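Local coordinates for bacterial regulatory proteins, tetR family (Corynebacterium glutamicum, PDB 3AQT), which probably represses transcription as a TetR-family DNA-binding regulator and binds the small phenol resorcinol in an all-helical ligand domain, at residues B[49-54]-B[81-86]; B[89-94]-B[145-150]. All blocks are in the same frame, centred on the assembly; numbering follows the deposited sequence.

Interaction 1. Residues B[49-54]-B[81-86]; sequences ARLITS and GTFYNY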
loop_
_atom_site.group_PDB
_atom_site.type_symbol
_atom_site.label_atom_id
_atom_site.label_comp_id
_atom_site.label_asym_id
_atom_site.label_seq_id
_atom_site.Cartn_x
_atom_site.Cartn_y
_atom_site.Cartn_z
ATOM N N ALA B 49 7.110 27.927 6.155
ATOM C CA ALA B 49 8.053 27.739 5.069
ATOM C C ALA B 49 9.455 27.456 5.601
ATOM O O ALA B 49 10.144 26.547 5.114
ATOM C CB ALA B 49 8.062 28.970 4.182
ATOM N N ARG B 50 9.874 28.225 6.605
ATOM C CA ARG B 50 11.196 28.053 7.197
ATOM C C ARG B 50 11.326 26.744 7.948
ATOM O O ARG B 50 12.399 26.132 7.961
ATOM C CB ARG B 50 11.514 29.218 8.127
ATOM C CG ARG B 50 11.692 30.521 7.396
ATOM C CD ARG B 50 11.877 31.670 8.352
ATOM N NE ARG B 50 11.877 32.943 7.643
ATOM C CZ ARG B 50 12.019 34.128 8.231
ATOM N NH1 ARG B 50 12.174 34.200 9.548
ATOM N NH2 ARG B 50 12.015 35.239 7.503
ATOM N N LEU B 51 10.239 26.319 8.581
ATOM C CA LEU B 51 10.231 25.057 9.310
ATOM C C LEU B 51 10.371 23.914 8.317
ATOM O O LEU B 51 11.132 22.969 8.546
ATOM C CB LEU B 51 8.938 24.908 10.117
ATOM C CG LEU B 51 8.893 25.769 11.385
ATOM C CD1 LEU B 51 7.533 25.687 12.029
ATOM C CD2 LEU B 51 9.972 25.294 12.353
ATOM N N ILE B 52 9.649 24.011 7.204
ATOM C CA ILE B 52 9.708 22.986 6.170
ATOM C C ILE B 52 11.145 22.862 5.663
ATOM O O ILE B 52 11.679 21.757 5.539
ATOM C CB ILE B 52 8.762 23.332 4.995
ATOM C CG1 ILE B 52 7.309 23.227 5.463
ATOM C CG2 ILE B 52 8.998 22.394 3.827
ATOM C CD1 ILE B 52 6.882 21.939 6.144
ATOM N N THR B 53 11.767 24.003 5.381
ATOM C CA THR B 53 13.145 24.041 4.893
ATOM C C THR B 53 14.088 23.458 5.938
ATOM O O THR B 53 15.009 22.701 5.609
ATOM C CB THR B 53 13.584 25.500 4.575
ATOM O OG1 THR B 53 12.747 26.034 3.542
ATOM C CG2 THR B 53 15.040 25.547 4.109
ATOM N N SER B 54 13.859 23.810 7.197
ATOM C CA SER B 54 14.703 23.311 8.278
ATOM C C SER B 54 14.605 21.792 8.374
ATOM O O SER B 54 15.621 21.085 8.365
ATOM C CB SER B 54 14.288 23.943 9.610
ATOM O OG SER B 54 15.127 23.480 10.657
ATOM N N GLY B 81 9.223 25.781 22.071
ATOM C CA GLY B 81 7.866 25.699 22.570
ATOM C C GLY B 81 6.851 26.396 21.686
ATOM O O GLY B 81 5.667 26.416 22.013
ATOM N N THR B 82 7.291 26.958 20.566
ATOM C CA THR B 82 6.369 27.668 19.687
ATOM C C THR B 82 6.027 26.928 18.397
ATOM O O THR B 82 5.235 27.411 17.590
ATOM C CB THR B 82 6.924 29.067 19.327
ATOM O OG1 THR B 82 8.103 28.931 18.523
ATOM C CG2 THR B 82 7.279 29.831 20.589
ATOM N N PHE B 83 6.610 25.748 18.211
ATOM C CA PHE B 83 6.367 24.962 17.005
ATOM C C PHE B 83 4.894 24.740 16.696
ATOM O O PHE B 83 4.431 25.028 15.590
ATOM C CB PHE B 83 7.048 23.599 17.110
ATOM C CG PHE B 83 6.831 22.721 15.908
ATOM C CD1 PHE B 83 7.614 22.871 14.765
ATOM C CD2 PHE B 83 5.831 21.752 15.911
ATOM C CE1 PHE B 83 7.406 22.066 13.643
ATOM C CE2 PHE B 83 5.616 20.944 14.795
ATOM C CZ PHE B 83 6.405 21.102 13.659
ATOM N N TYR B 84 4.160 24.224 17.675
ATOM C CA TYR B 84 2.741 23.933 17.506
ATOM C C TYR B 84 1.867 25.154 17.269
ATOM O O TYR B 84 0.644 25.096 17.390
ATOM C CB TYR B 84 2.253 23.105 18.695
ATOM C CG TYR B 84 2.966 21.776 18.739
ATOM C CD1 TYR B 84 2.677 20.788 17.804
ATOM C CD2 TYR B 84 4.001 21.546 19.641
ATOM C CE1 TYR B 84 3.405 19.603 17.758
ATOM C CE2 TYR B 84 4.738 20.364 19.606
ATOM C CZ TYR B 84 4.437 19.395 18.660
ATOM O OH TYR B 84 5.171 18.229 18.595
ATOM N N ASN B 85 2.502 26.263 16.917
ATOM C CA ASN B 85 1.772 27.479 16.601
ATOM C C ASN B 85 1.672 27.552 15.084
ATOM O O ASN B 85 0.964 28.400 14.541
ATOM C CB ASN B 85 2.525 28.705 17.107
ATOM C CG ASN B 85 2.049 29.165 18.468
ATOM O OD1 ASN B 85 2.637 30.065 19.062
ATOM N ND2 ASN B 85 0.974 28.559 18.966
ATOM N N TYR B 86 2.381 26.653 14.405
ATOM C CA TYR B 86 2.410 26.637 12.945
ATOM C C TYR B 86 1.993 25.302 12.338
ATOM O O TYR B 86 1.584 25.243 11.182
ATOM C CB TYR B 86 3.814 27.008 12.481
ATOM C CG TYR B 86 4.333 28.255 13.152
ATOM C CD1 TYR B 86 3.890 29.522 12.761
ATOM C CD2 TYR B 86 5.254 28.171 14.194
ATOM C CE1 TYR B 86 4.357 30.673 13.392
ATOM C CE2 TYR B 86 5.727 29.313 14.833
ATOM C CZ TYR B 86 5.277 30.559 14.428
ATOM O OH TYR B 86 5.757 31.687 15.057
#
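Phe83 and Tyr86, the two residues that receive Leu51, are tied by a backbone hydrogen bond from Tyr86 N to Phe83 O, 2.9 Å long. This i+3 bond closes the end of the 3-10 segment of residues 81-85, and no hydrogen bond joins the two segments themselves. Leu51 reaches across from helix 41-62 with its side chain directed at the turn. One methyl does most of the touching. Leu51 CD1 lies 3.9 Å from Phe83 CD1 and 4.0 Å from Tyr86 CB. Leu51 CD2 is more distant, 4.2 Å from Phe83 CD1. The methyl meets both rings at a slant. Phe83 extends its CG away from the backbone N (chi1 179°), which carries the ring inward beside Leu51. The ring edge across from CD1 is used too: Phe83 CD2 sits over the centre of one face of the Tyr84 ring, 3.6 Å above its plane. Ile72 and Ala76 also touch Leu51, while Ile69 and Thr73 touch Phe83. The turn lies in the predicted helix-turn-helix motif, in the part that in TetR relatives carries the DNA-recognition helix. The contact is purely apolar and largely buried. It probably fixes the position of the turn on helix 41-62 by shape and burial, without directional bonds.

Interaction 2. Residues B[89-94]-B[145-150]; sequences DREQLL and IQMGAA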
loop_
_atom_site.group_PDB
_atom_site.type_symbol
_atom_site.label_atom_id
_atom_site.label_comp_id
_atom_site.label_asym_id
_atom_site.label_seq_id
_atom_site.Cartn_x
_atom_site.Cartn_y
_atom_site.Cartn_z
ATOM N N ASP B 89 0.790 19.072 14.435
ATOM C CA ASP B 89 1.596 17.952 14.877
ATOM C C ASP B 89 2.808 17.721 13.992
ATOM O O ASP B 89 3.053 18.454 13.036
ATOM C CB ASP B 89 0.756 16.680 14.898
ATOM C CG ASP B 89 0.070 16.425 13.573
ATOM O OD1 ASP B 89 -1.150 16.685 13.478
ATOM O OD2 ASP B 89 0.755 15.981 12.620
ATOM N N ARG B 90 3.549 16.673 14.324
ATOM C CA ARG B 90 4.742 16.293 13.598
ATOM C C ARG B 90 4.390 15.764 12.210
ATOM O O ARG B 90 5.022 16.130 11.227
ATOM C CB ARG B 90 5.503 15.225 14.389
ATOM C CG ARG B 90 6.809 14.784 13.746
ATOM C CD ARG B 90 7.586 13.834 14.643
ATOM N NE ARG B 90 9.011 13.805 14.315
ATOM C CZ ARG B 90 9.521 13.224 13.235
ATOM N NH1 ARG B 90 8.717 12.617 12.371
ATOM N NH2 ARG B 90 10.832 13.243 13.022
ATOM N N GLU B 91 3.376 14.908 12.138
ATOM C CA GLU B 91 2.947 14.321 10.873
ATOM C C GLU B 91 2.704 15.335 9.766
ATOM O O GLU B 91 3.140 15.127 8.637
ATOM C CB GLU B 91 1.673 13.489 11.070
ATOM C CG GLU B 91 1.902 11.989 11.016
ATOM C CD GLU B 91 2.449 11.518 9.670
ATOM O OE1 GLU B 91 1.755 11.696 8.643
ATOM O OE2 GLU B 91 3.576 10.967 9.642
ATOM N N GLN B 92 2.001 16.418 10.080
ATOM C CA GLN B 92 1.714 17.433 9.077
ATOM C C GLN B 92 3.016 17.951 8.459
ATOM O O GLN B 92 3.132 18.063 7.234
ATOM C CB GLN B 92 0.930 18.597 9.697
ATOM C CG GLN B 92 -0.478 18.800 9.117
ATOM C CD GLN B 92 -0.695 20.216 8.559
ATOM O OE1 GLN B 92 -0.696 21.205 9.298
ATOM N NE2 GLN B 92 -0.878 20.310 7.244
ATOM N N LEU B 93 3.998 18.251 9.304
ATOM C CA LEU B 93 5.278 18.752 8.827
ATOM C C LEU B 93 5.977 17.717 7.972
ATOM O O LEU B 93 6.603 18.048 6.971
ATOM C CB LEU B 93 6.180 19.122 10.008
ATOM C CG LEU B 93 7.627 19.506 9.669
ATOM C CD1 LEU B 93 7.654 20.874 8.995
ATOM C CD2 LEU B 93 8.462 19.533 10.938
ATOM N N LEU B 94 5.884 16.458 8.376
ATOM C CA LEU B 94 6.518 15.374 7.642
ATOM C C LEU B 94 5.899 15.328 6.246
ATOM O O LEU B 94 6.591 15.201 5.235
ATOM C CB LEU B 94 6.271 14.048 8.361
ATOM C CG LEU B 94 7.418 13.035 8.411
ATOM C CD1 LEU B 94 7.953 12.761 7.004
ATOM C CD2 LEU B 94 8.530 13.592 9.304
ATOM N N ILE B 145 9.000 4.163 4.500
ATOM C CA ILE B 145 8.979 3.240 5.629
ATOM C C ILE B 145 8.288 3.829 6.856
ATOM O O ILE B 145 7.228 3.352 7.254
ATOM C CB ILE B 145 10.412 2.783 6.010
ATOM C CG1 ILE B 145 11.297 4.001 6.290
ATOM C CG2 ILE B 145 11.003 1.939 4.885
ATOM C CD1 ILE B 145 12.760 3.702 6.666
ATOM N N GLN B 146 8.881 4.870 7.441
ATOM C CA GLN B 146 8.326 5.517 8.632
ATOM C C GLN B 146 7.117 6.428 8.404
ATOM O O GLN B 146 6.775 7.225 9.280
ATOM C CB GLN B 146 9.402 6.340 9.351
ATOM C CG GLN B 146 10.391 5.548 10.182
ATOM C CD GLN B 146 11.722 5.379 9.488
ATOM O OE1 GLN B 146 12.305 6.345 8.998
ATOM N NE2 GLN B 146 12.217 4.148 9.448
HETATM N N MSE B 147 6.469 6.333 7.249
HETATM C CA MSE B 147 5.317 7.193 6.993
HETATM C C MSE B 147 4.159 6.402 6.385
HETATM O O MSE B 147 4.240 5.910 5.254
HETATM C CB MSE B 147 5.729 8.365 6.083
HETATM C CG MSE B 147 4.656 9.448 5.867
HETATM SE SE MSE B 147 5.303 11.074 4.954
HETATM C CE MSE B 147 5.644 10.329 3.195
ATOM N N GLY B 148 3.084 6.271 7.158
ATOM C CA GLY B 148 1.921 5.536 6.689
ATOM C C GLY B 148 1.065 6.386 5.775
ATOM O O GLY B 148 0.195 5.880 5.067
ATOM N N ALA B 149 1.315 7.687 5.801
ATOM C CA ALA B 149 0.571 8.610 4.972
ATOM C C ALA B 149 1.286 8.808 3.639
ATOM O O ALA B 149 0.966 9.731 2.891
ATOM C CB ALA B 149 0.403 9.950 5.693
ATOM N N ALA B 150 2.248 7.942 3.335
ATOM C CA ALA B 150 2.975 8.051 2.072
ATOM C C ALA B 150 2.002 7.986 0.898
ATOM O O ALA B 150 2.066 8.797 -0.020
ATOM C CB ALA B 150 4.003 6.939 1.951
HETATM O O HOH W 1 5.167 8.994 10.433
#
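Glu91 and Leu94, in the first turns of helix 90-111, face Met147 and Ala149 in the bend between helices 138-146 and 150-157. The helix is started by Asp89 at its N-cap. Asp89 OD2 accepts a capping bond from Gln92 N, 2.9 Å long with an angle of 154° at the hydrogen. The donor comes to the syn side of the carboxylate, out of its plane. Arg90 turns to another part of the DNA-binding domain, where its NH2 bonds to the carbonyls of Val64 and Val67. Glu91 follows, and its chain bends at chi2, bringing the carboxylate round to the bend. Its two oxygens have different tasks. Glu91 OE1 accepts from Gln95 NE2, one turn further along the same helix, and also rests 3.7 Å from Ala149 CB. Glu91 OE2 takes a 2.7 Å hydrogen bond from a water, which donates its other proton to Gln146 O at 2.7 Å. The water thus bridges a charged side chain to a backbone carbonyl. Leu94 supplies the apolar half of the contact. Its CD1 lies 3.8 Å from SE of Met147, which is present as selenomethionine. The chain of Met147 stays extended through chi1 and chi2 (-173° and 170°), which carries the selenium out to Leu94. The bend at chi3 turns only the terminal CE. Met147 also touches Ala98. A type I turn from Met147 to Ala150 shapes the bend, and Ala149 is the N-cap of helix 150-157. The arrangement is the junction of a TetR-family repressor, where the helix that connects the DNA-binding domain to the ligand-binding domain packs, near its start, on a bend of the latter.

In the fold
The two contacts follow each other along the chain. Both segments of interaction 1 come earlier in the chain than those of interaction 2, and the centres are about 15 Å apart. Interaction 1 lies within the DNA-binding domain, between helix 41-62 and the turn after helix 69-75. Interaction 2 joins the start of helix 90-111 to the C-terminal domain. They also touch directly: Leu93 of interaction 2 packs on Ile52 and Phe83 of interaction 1. Helix 90-111 runs on to Leu109, which lines the resorcinol pocket. The turn, this helix and the pocket domain are therefore in continuous contact, consistent with ligand binding being transmitted to the DNA-binding end.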